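PDB 3MC1: predicted phosphatase, HAD family from Clostridium acetobutylicum, which is predicted to be a phosphatase of the haloacid dehalogenase-like hydrolase family, though its substrate is not established. Local coordinates for residues K32-F46 with Y58-Y72. Sequence-based numbering, arbitrary orientation.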
ATOM      1  N   LYS A  32      -0.697   2.149  24.901  1.00 32.04           N
ATOM      2  CA  LYS A  32       0.517   2.056  25.702  1.00 32.78           C
ATOM      3  C   LYS A  32       0.959   3.462  26.104  1.00 33.69           C
ATOM      4  O   LYS A  32       1.791   3.636  26.988  1.00 33.64           O
ATOM      5  CB  LYS A  32       1.641   1.386  24.905  1.00 34.58           C
ATOM      6  CG  LYS A  32       1.441  -0.089  24.641  1.00 36.42           C
ATOM      7  CD  LYS A  32       1.307  -0.850  25.947  1.00 38.98           C
ATOM      8  CE  LYS A  32       1.454  -2.335  25.724  1.00 40.13           C
ATOM      9  NZ  LYS A  32       2.807  -2.629  25.190  1.00 41.57           N
ATOM     10  N   PHE A  33       0.403   4.461  25.428  1.00 33.97           N
ATOM     11  CA  PHE A  33       0.724   5.855  25.711  1.00 35.26           C
ATOM     12  C   PHE A  33      -0.461   6.447  26.457  1.00 35.92           C
ATOM     13  O   PHE A  33      -0.584   7.667  26.604  1.00 35.32           O
ATOM     14  CB  PHE A  33       0.964   6.613  24.403  1.00 33.35           C
ATOM     15  CG  PHE A  33       2.202   6.178  23.671  1.00 31.97           C
ATOM     16  CD1 PHE A  33       3.460   6.551  24.124  1.00 30.36           C
ATOM     17  CD2 PHE A  33       2.111   5.376  22.537  1.00 29.57           C
ATOM     18  CE1 PHE A  33       4.613   6.131  23.455  1.00 31.74           C
ATOM     19  CE2 PHE A  33       3.257   4.955  21.867  1.00 28.57           C
ATOM     20  CZ  PHE A  33       4.509   5.332  22.326  1.00 28.31           C
ATOM     21  N   ASP A  34      -1.324   5.551  26.928  1.00 37.22           N
ATOM     22  CA  ASP A  34      -2.528   5.916  27.657  1.00 37.81           C
ATOM     23  C   ASP A  34      -3.470   6.736  26.788  1.00 38.25           C
ATOM     24  O   ASP A  34      -4.292   7.508  27.283  1.00 38.38           O
ATOM     25  CB  ASP A  34      -2.168   6.666  28.942  1.00 39.09           C
ATOM     26  CG  ASP A  34      -1.417   5.787  29.935  1.00 40.34           C
ATOM     27  OD1 ASP A  34      -0.212   5.526  29.728  1.00 42.66           O
ATOM     28  OD2 ASP A  34      -2.040   5.343  30.921  1.00 43.32           O
ATOM     29  N   ILE A  35      -3.338   6.553  25.479  1.00 37.68           N
ATOM     30  CA  ILE A  35      -4.188   7.236  24.518  1.00 38.69           C
ATOM     31  C   ILE A  35      -5.288   6.250  24.153  1.00 39.80           C
ATOM     32  O   ILE A  35      -5.021   5.164  23.638  1.00 40.73           O
ATOM     33  CB  ILE A  35      -3.412   7.614  23.239  1.00 37.55           C
ATOM     34  CG1 ILE A  35      -2.258   8.549  23.594  1.00 37.49           C
ATOM     35  CG2 ILE A  35      -4.350   8.258  22.234  1.00 36.44           C
ATOM     36  CD1 ILE A  35      -1.432   8.986  22.407  1.00 39.68           C
ATOM     37  N   GLN A  36      -6.527   6.619  24.436  1.00 40.56           N
ATOM     38  CA  GLN A  36      -7.640   5.744  24.132  1.00 43.02           C
ATOM     39  C   GLN A  36      -8.249   6.173  22.804  1.00 43.53           C
ATOM     40  O   GLN A  36      -8.093   7.323  22.386  1.00 43.88           O
ATOM     41  CB  GLN A  36      -8.688   5.827  25.248  1.00 44.08           C
ATOM     42  CG  GLN A  36      -8.125   5.613  26.656  1.00 45.90           C
ATOM     43  CD  GLN A  36      -7.401   4.281  26.821  1.00 47.38           C
ATOM     44  OE1 GLN A  36      -7.974   3.211  26.593  1.00 48.57           O
ATOM     45  NE2 GLN A  36      -6.136   4.342  27.225  1.00 46.52           N
ATOM     46  N   VAL A  37      -8.919   5.246  22.129  1.00 43.10           N
ATOM     47  CA  VAL A  37      -9.559   5.564  20.858  1.00 43.39           C
ATOM     48  C   VAL A  37     -10.985   5.017  20.929  1.00 44.85           C
ATOM     49  O   VAL A  37     -11.197   3.850  21.275  1.00 45.37           O
ATOM     50  CB  VAL A  37      -8.778   4.945  19.650  1.00 41.75           C
ATOM     51  CG1 VAL A  37      -7.286   4.918  19.959  1.00 39.82           C
ATOM     52  CG2 VAL A  37      -9.292   3.556  19.318  1.00 41.44           C
ATOM     53  N   GLU A  38     -11.964   5.866  20.622  1.00 46.12           N
ATOM     54  CA  GLU A  38     -13.361   5.447  20.676  1.00 47.05           C
ATOM     55  C   GLU A  38     -13.618   4.221  19.799  1.00 46.92           C
ATOM     56  O   GLU A  38     -14.103   3.195  20.281  1.00 48.20           O
ATOM     57  CB  GLU A  38     -14.293   6.599  20.267  1.00 47.87           C
ATOM     58  CG  GLU A  38     -14.289   6.969  18.784  1.00 49.92           C
ATOM     59  CD  GLU A  38     -13.046   7.721  18.350  1.00 51.17           C
ATOM     60  OE1 GLU A  38     -11.931   7.160  18.447  1.00 50.88           O
ATOM     61  OE2 GLU A  38     -13.189   8.881  17.908  1.00 53.20           O
ATOM     62  N   ASP A  39     -13.295   4.320  18.515  1.00 46.04           N
ATOM     63  CA  ASP A  39     -13.492   3.195  17.617  1.00 44.92           C
ATOM     64  C   ASP A  39     -12.369   3.115  16.593  1.00 42.99           C
ATOM     65  O   ASP A  39     -11.874   4.133  16.106  1.00 42.59           O
ATOM     66  CB  ASP A  39     -14.850   3.296  16.917  1.00 47.00           C
ATOM     67  CG  ASP A  39     -14.918   4.441  15.933  1.00 48.25           C
ATOM     68  OD1 ASP A  39     -14.536   5.568  16.306  1.00 50.28           O
ATOM     69  OD2 ASP A  39     -15.363   4.215  14.786  1.00 49.06           O
ATOM     70  N   LEU A  40     -11.977   1.885  16.283  1.00 40.62           N
ATOM     71  CA  LEU A  40     -10.908   1.600  15.339  1.00 36.57           C
ATOM     72  C   LEU A  40     -11.035   2.379  14.043  1.00 35.70           C
ATOM     73  O   LEU A  40     -10.046   2.889  13.516  1.00 35.89           O
ATOM     74  CB  LEU A  40     -10.888   0.103  15.035  1.00 35.30           C
ATOM     75  CG  LEU A  40     -10.656  -0.815  16.238  1.00 32.80           C
ATOM     76  CD1 LEU A  40     -10.904  -2.256  15.838  1.00 32.03           C
ATOM     77  CD2 LEU A  40      -9.239  -0.629  16.748  1.00 32.69           C
ATOM     78  N   SER A  41     -12.258   2.470  13.535  1.00 33.64           N
ATOM     79  CA  SER A  41     -12.522   3.174  12.289  1.00 33.51           C
ATOM     80  C   SER A  41     -11.849   4.545  12.218  1.00 31.68           C
ATOM     81  O   SER A  41     -11.469   5.001  11.141  1.00 31.22           O
ATOM     82  CB  SER A  41     -14.028   3.330  12.094  1.00 35.33           C
ATOM     83  OG  SER A  41     -14.314   3.908  10.833  1.00 39.73           O
ATOM     84  N   SER A  42     -11.694   5.202  13.363  1.00 30.12           N
ATOM     85  CA  SER A  42     -11.066   6.517  13.381  1.00 27.68           C
ATOM     86  C   SER A  42      -9.564   6.426  13.108  1.00 27.28           C
ATOM     87  O   SER A  42      -8.881   7.445  12.974  1.00 26.41           O
ATOM     88  CB  SER A  42     -11.318   7.207  14.725  1.00 29.83           C
ATOM     89  OG  SER A  42     -10.670   6.533  15.784  1.00 29.73           O
ATOM     90  N   LEU A  43      -9.049   5.205  13.026  1.00 25.17           N
ATOM     91  CA  LEU A  43      -7.633   4.998  12.763  1.00 24.51           C
ATOM     92  C   LEU A  43      -7.399   4.497  11.334  1.00 22.98           C
ATOM     93  O   LEU A  43      -6.296   4.082  10.990  1.00 21.03           O
ATOM     94  CB  LEU A  43      -7.045   3.998  13.770  1.00 22.55           C
ATOM     95  CG  LEU A  43      -7.125   4.405  15.244  1.00 23.23           C
ATOM     96  CD1 LEU A  43      -6.537   3.308  16.124  1.00 23.18           C
ATOM     97  CD2 LEU A  43      -6.386   5.716  15.445  1.00 19.37           C
ATOM     98  N   ASN A  44      -8.437   4.542  10.505  1.00 23.55           N
ATOM     99  CA  ASN A  44      -8.316   4.092   9.119  1.00 23.68           C
ATOM    100  C   ASN A  44      -7.258   4.869   8.348  1.00 22.75           C
ATOM    101  O   ASN A  44      -6.606   4.315   7.466  1.00 20.28           O
ATOM    102  CB  ASN A  44      -9.659   4.213   8.387  1.00 25.26           C
ATOM    103  CG  ASN A  44     -10.622   3.096   8.746  1.00 26.75           C
ATOM    104  OD1 ASN A  44     -10.328   2.262   9.602  1.00 29.00           O
ATOM    105  ND2 ASN A  44     -11.781   3.078   8.097  1.00 27.48           N
ATOM    106  N   LYS A  45      -7.093   6.146   8.686  1.00 23.00           N
ATOM    107  CA  LYS A  45      -6.125   7.001   8.004  1.00 24.93           C
ATOM    108  C   LYS A  45      -4.693   6.494   8.148  1.00 24.30           C
ATOM    109  O   LYS A  45      -3.798   6.942   7.426  1.00 24.43           O
ATOM    110  CB  LYS A  45      -6.202   8.441   8.530  1.00 28.42           C
ATOM    111  CG  LYS A  45      -5.665   8.615   9.938  1.00 33.68           C
ATOM    112  CD  LYS A  45      -6.736   8.388  10.985  1.00 37.09           C
ATOM    113  CE  LYS A  45      -7.504   9.673  11.254  1.00 40.51           C
ATOM    114  NZ  LYS A  45      -6.624  10.719  11.858  1.00 43.04           N
ATOM    115  N   PHE A  46      -4.479   5.578   9.092  1.00 21.67           N
ATOM    116  CA  PHE A  46      -3.160   4.987   9.322  1.00 19.30           C
ATOM    117  C   PHE A  46      -2.889   3.897   8.282  1.00 18.24           C
ATOM    118  O   PHE A  46      -1.773   3.375   8.184  1.00 18.14           O
ATOM    119  CB  PHE A  46      -3.098   4.360  10.722  1.00 20.47           C
ATOM    120  CG  PHE A  46      -2.549   5.274  11.794  1.00 19.50           C
ATOM    121  CD1 PHE A  46      -1.200   5.237  12.135  1.00 20.96           C
ATOM    122  CD2 PHE A  46      -3.389   6.146  12.484  1.00 21.96           C
ATOM    123  CE1 PHE A  46      -0.692   6.056  13.156  1.00 21.28           C
ATOM    124  CE2 PHE A  46      -2.891   6.966  13.503  1.00 21.38           C
ATOM    125  CZ  PHE A  46      -1.544   6.919  13.838  1.00 22.19           C
ATOM    126  N   TYR A  58      -0.568  12.695  13.427  1.00 34.38           N
ATOM    127  CA  TYR A  58      -1.801  12.568  14.203  1.00 34.75           C
ATOM    128  C   TYR A  58      -1.647  12.602  15.723  1.00 35.07           C
ATOM    129  O   TYR A  58      -2.635  12.775  16.447  1.00 34.97           O
ATOM    130  CB  TYR A  58      -2.529  11.285  13.799  1.00 34.39           C
ATOM    131  CG  TYR A  58      -2.840  11.211  12.321  1.00 36.32           C
ATOM    132  CD1 TYR A  58      -3.720  12.115  11.733  1.00 36.94           C
ATOM    133  CD2 TYR A  58      -2.220  10.269  11.504  1.00 36.63           C
ATOM    134  CE1 TYR A  58      -3.975  12.088  10.366  1.00 38.17           C
ATOM    135  CE2 TYR A  58      -2.465  10.232  10.133  1.00 37.51           C
ATOM    136  CZ  TYR A  58      -3.343  11.148   9.571  1.00 38.12           C
ATOM    137  OH  TYR A  58      -3.580  11.142   8.218  1.00 37.87           O
ATOM    138  N   TYR A  59      -0.422  12.439  16.210  1.00 34.33           N
ATOM    139  CA  TYR A  59      -0.191  12.443  17.649  1.00 35.50           C
ATOM    140  C   TYR A  59       1.008  13.285  18.049  1.00 35.79           C
ATOM    141  O   TYR A  59       1.488  13.209  19.176  1.00 36.35           O
ATOM    142  CB  TYR A  59      -0.051  11.000  18.150  1.00 35.05           C
ATOM    143  CG  TYR A  59      -1.363  10.261  18.049  1.00 34.25           C
ATOM    144  CD1 TYR A  59      -2.348  10.432  19.019  1.00 34.81           C
ATOM    145  CD2 TYR A  59      -1.675   9.494  16.923  1.00 35.03           C
ATOM    146  CE1 TYR A  59      -3.615   9.871  18.870  1.00 34.84           C
ATOM    147  CE2 TYR A  59      -2.946   8.929  16.763  1.00 35.05           C
ATOM    148  CZ  TYR A  59      -3.909   9.128  17.742  1.00 35.66           C
ATOM    149  OH  TYR A  59      -5.180   8.617  17.586  1.00 35.55           O
ATOM    150  N   ASN A  60       1.469  14.098  17.107  1.00 36.59           N
ATOM    151  CA  ASN A  60       2.593  15.001  17.316  1.00 38.29           C
ATOM    152  C   ASN A  60       3.827  14.385  17.957  1.00 37.21           C
ATOM    153  O   ASN A  60       4.604  15.092  18.592  1.00 38.78           O
ATOM    154  CB  ASN A  60       2.148  16.208  18.147  1.00 40.20           C
ATOM    155  CG  ASN A  60       1.029  16.992  17.483  1.00 42.96           C
ATOM    156  OD1 ASN A  60       1.121  17.358  16.307  1.00 43.89           O
ATOM    157  ND2 ASN A  60      -0.036  17.258  18.237  1.00 44.97           N
ATOM    158  N   PHE A  61       4.014  13.077  17.799  1.00 36.27           N
ATOM    159  CA  PHE A  61       5.192  12.424  18.366  1.00 34.75           C
ATOM    160  C   PHE A  61       6.424  12.905  17.623  1.00 34.46           C
ATOM    161  O   PHE A  61       6.336  13.326  16.466  1.00 33.12           O
ATOM    162  CB  PHE A  61       5.124  10.900  18.206  1.00 36.27           C
ATOM    163  CG  PHE A  61       4.126  10.223  19.101  1.00 37.18           C
ATOM    164  CD1 PHE A  61       3.776  10.772  20.335  1.00 38.49           C
ATOM    165  CD2 PHE A  61       3.586   8.991  18.737  1.00 36.64           C
ATOM    166  CE1 PHE A  61       2.903  10.099  21.196  1.00 38.59           C
ATOM    167  CE2 PHE A  61       2.715   8.309  19.587  1.00 37.65           C
ATOM    168  CZ  PHE A  61       2.374   8.861  20.817  1.00 38.17           C
ATOM    169  N   ASP A  62       7.576  12.858  18.281  1.00 33.23           N
ATOM    170  CA  ASP A  62       8.797  13.248  17.603  1.00 34.08           C
ATOM    171  C   ASP A  62       9.347  11.976  16.972  1.00 33.54           C
ATOM    172  O   ASP A  62       8.769  10.898  17.139  1.00 33.21           O
ATOM    173  CB  ASP A  62       9.829  13.872  18.567  1.00 34.66           C
ATOM    174  CG  ASP A  62      10.238  12.944  19.704  1.00 33.99           C
ATOM    175  OD1 ASP A  62      10.262  11.711  19.519  1.00 34.99           O
ATOM    176  OD2 ASP A  62      10.566  13.462  20.791  1.00 35.30           O
ATOM    177  N   GLU A  63      10.447  12.103  16.245  1.00 33.91           N
ATOM    178  CA  GLU A  63      11.069  10.969  15.574  1.00 35.63           C
ATOM    179  C   GLU A  63      11.213   9.741  16.477  1.00 35.82           C
ATOM    180  O   GLU A  63      10.671   8.677  16.181  1.00 34.43           O
ATOM    181  CB  GLU A  63      12.447  11.380  15.059  1.00 38.85           C
ATOM    182  CG  GLU A  63      13.032  10.463  14.000  1.00 42.43           C
ATOM    183  CD  GLU A  63      12.359  10.631  12.651  1.00 44.85           C
ATOM    184  OE1 GLU A  63      12.207  11.786  12.198  1.00 46.20           O
ATOM    185  OE2 GLU A  63      11.995   9.609  12.036  1.00 46.64           O
ATOM    186  N   GLU A  64      11.945   9.900  17.578  1.00 35.81           N
ATOM    187  CA  GLU A  64      12.189   8.804  18.515  1.00 35.59           C
ATOM    188  C   GLU A  64      10.937   8.216  19.173  1.00 33.25           C
ATOM    189  O   GLU A  64      10.847   7.001  19.363  1.00 32.00           O
ATOM    190  CB  GLU A  64      13.180   9.257  19.598  1.00 38.69           C
ATOM    191  CG  GLU A  64      12.627  10.303  20.556  1.00 43.80           C
ATOM    192  CD  GLU A  64      13.665  10.807  21.553  1.00 47.16           C
ATOM    193  OE1 GLU A  64      14.317   9.972  22.226  1.00 47.55           O
ATOM    194  OE2 GLU A  64      13.821  12.045  21.666  1.00 48.29           O
ATOM    195  N   THR A  65       9.976   9.066  19.524  1.00 31.03           N
ATOM    196  CA  THR A  65       8.748   8.589  20.157  1.00 30.00           C
ATOM    197  C   THR A  65       7.891   7.807  19.163  1.00 27.83           C
ATOM    198  O   THR A  65       7.242   6.821  19.525  1.00 26.26           O
ATOM    199  CB  THR A  65       7.901   9.749  20.709  1.00 30.99           C
ATOM    200  OG1 THR A  65       8.689  10.535  21.610  1.00 33.40           O
ATOM    201  CG2 THR A  65       6.697   9.206  21.462  1.00 31.80           C
ATOM    202  N   ALA A  66       7.886   8.258  17.912  1.00 25.96           N
ATOM    203  CA  ALA A  66       7.119   7.588  16.871  1.00 24.85           C
ATOM    204  C   ALA A  66       7.743   6.217  16.639  1.00 23.64           C
ATOM    205  O   ALA A  66       7.048   5.240  16.356  1.00 24.71           O
ATOM    206  CB  ALA A  66       7.140   8.410  15.583  1.00 24.86           C
ATOM    207  N   THR A  67       9.060   6.152  16.772  1.00 22.22           N
ATOM    208  CA  THR A  67       9.776   4.900  16.584  1.00 25.25           C
ATOM    209  C   THR A  67       9.401   3.894  17.665  1.00 24.91           C
ATOM    210  O   THR A  67       9.325   2.691  17.408  1.00 23.98           O
ATOM    211  CB  THR A  67      11.289   5.127  16.606  1.00 25.64           C
ATOM    212  OG1 THR A  67      11.650   5.978  15.513  1.00 28.78           O
ATOM    213  CG2 THR A  67      12.027   3.806  16.475  1.00 28.50           C
ATOM    214  N   VAL A  68       9.164   4.393  18.875  1.00 24.94           N
ATOM    215  CA  VAL A  68       8.783   3.527  19.986  1.00 24.60           C
ATOM    216  C   VAL A  68       7.385   3.006  19.708  1.00 22.12           C
ATOM    217  O   VAL A  68       7.103   1.816  19.890  1.00 22.10           O
ATOM    218  CB  VAL A  68       8.776   4.296  21.331  1.00 26.40           C
ATOM    219  CG1 VAL A  68       8.166   3.424  22.429  1.00 26.52           C
ATOM    220  CG2 VAL A  68      10.193   4.693  21.706  1.00 28.15           C
ATOM    221  N   ALA A  69       6.520   3.915  19.262  1.00 19.46           N
ATOM    222  CA  ALA A  69       5.144   3.592  18.931  1.00 18.75           C
ATOM    223  C   ALA A  69       5.082   2.543  17.818  1.00 19.32           C
ATOM    224  O   ALA A  69       4.219   1.662  17.830  1.00 18.51           O
ATOM    225  CB  ALA A  69       4.409   4.852  18.499  1.00 16.36           C
ATOM    226  N   ILE A  70       5.994   2.647  16.856  1.00 17.72           N
ATOM    227  CA  ILE A  70       6.032   1.699  15.746  1.00 16.82           C
ATOM    228  C   ILE A  70       6.378   0.311  16.276  1.00 17.50           C
ATOM    229  O   ILE A  70       5.816  -0.688  15.833  1.00 17.89           O
ATOM    230  CB  ILE A  70       7.068   2.142  14.677  1.00 15.86           C
ATOM    231  CG1 ILE A  70       6.531   3.365  13.925  1.00 15.56           C
ATOM    232  CG2 ILE A  70       7.361   0.999  13.711  1.00 14.25           C
ATOM    233  CD1 ILE A  70       7.534   4.003  12.951  1.00 16.72           C
ATOM    234  N   ASP A  71       7.290   0.249  17.242  1.00 19.76           N
ATOM    235  CA  ASP A  71       7.664  -1.038  17.817  1.00 19.93           C
ATOM    236  C   ASP A  71       6.511  -1.707  18.556  1.00 19.25           C
ATOM    237  O   ASP A  71       6.339  -2.923  18.452  1.00 17.42           O
ATOM    238  CB  ASP A  71       8.869  -0.882  18.744  1.00 25.40           C
ATOM    239  CG  ASP A  71      10.141  -0.614  17.983  1.00 28.61           C
ATOM    240  OD1 ASP A  71      10.301  -1.196  16.890  1.00 32.12           O
ATOM    241  OD2 ASP A  71      10.986   0.164  18.470  1.00 35.49           O
ATOM    242  N   TYR A  72       5.719  -0.932  19.300  1.00 19.44           N
ATOM    243  CA  TYR A  72       4.577  -1.508  20.013  1.00 19.03           C
ATOM    244  C   TYR A  72       3.597  -2.051  18.978  1.00 17.61           C
ATOM    245  O   TYR A  72       3.043  -3.138  19.127  1.00 18.39           O
ATOM    246  CB  TYR A  72       3.845  -0.464  20.858  1.00 23.18           C
ATOM    247  CG  TYR A  72       4.604   0.042  22.059  1.00 27.31           C
ATOM    248  CD1 TYR A  72       5.391  -0.814  22.826  1.00 29.47           C
ATOM    249  CD2 TYR A  72       4.509   1.378  22.448  1.00 29.73           C
ATOM    250  CE1 TYR A  72       6.069  -0.350  23.954  1.00 32.10           C
ATOM    251  CE2 TYR A  72       5.178   1.853  23.570  1.00 32.68           C
ATOM    252  CZ  TYR A  72       5.959   0.984  24.317  1.00 33.91           C
ATOM    253  OH  TYR A  72       6.642   1.457  25.415  1.00 37.30           O
TER
HETATM  254  O   HOH W   1      -3.608   9.684   6.148  1.00 24.16           O
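This is an aromatic and aliphatic contact with a lysine over a tyrosine face at each end, in the helical part of the chain inserted between strands 6-9 and 104-109: the loop that follows helix 19-31 lies against the end of helix 51-59 and the start of helix 63-81. At one end Phe33 packs against Phe61 and helix 63-81. Phe61 CZ stands 3.8 Å above the plane of the Phe33 ring, over its centre, with the two planes at 49°. The CE2 side of Phe33 reaches the helix itself, 3.6 Å from Ala69 CB. Tyr72 turns an edge toward the face of Phe33 in an offset edge-to-face pair, centroids 5.6 Å apart. One face of Tyr72 carries Lys32 CB and CG, the latter set anti to the carbonyl carbon (chi1 -70°); bends farther out bring the ammonium back for an off-centre cation-pi contact, and it hydrogen-bonds Tyr28 OH on helix 19-31. Farther along, Ile35 bridges two rings, with CD1 3.8 Å from Tyr59 CD1 and also against Phe61 CZ. Tyr59 then meets Phe46 rim to rim, while its hydroxyl end touches Leu43 CD2. Lys45 closes the other end. Its chi1 of 71° puts CG over one face of Tyr58 in a CH-pi contact, and the later bends fold NZ over the same face, 3.7 Å from the ring centroid, a cation-pi contact. A water at the edge of the Tyr58 ring donates to Lys45 O. Asp62 caps helix 63-81 through a bond from Thr65 N to OD1. Phe33, Phe61 and Tyr72 form an aromatic cluster joining the loop after helix 19-31 to the following helical pair in what is, by topology, an alpha-helical cap inserted after the first strand of a HAD-type Rossmann-like core.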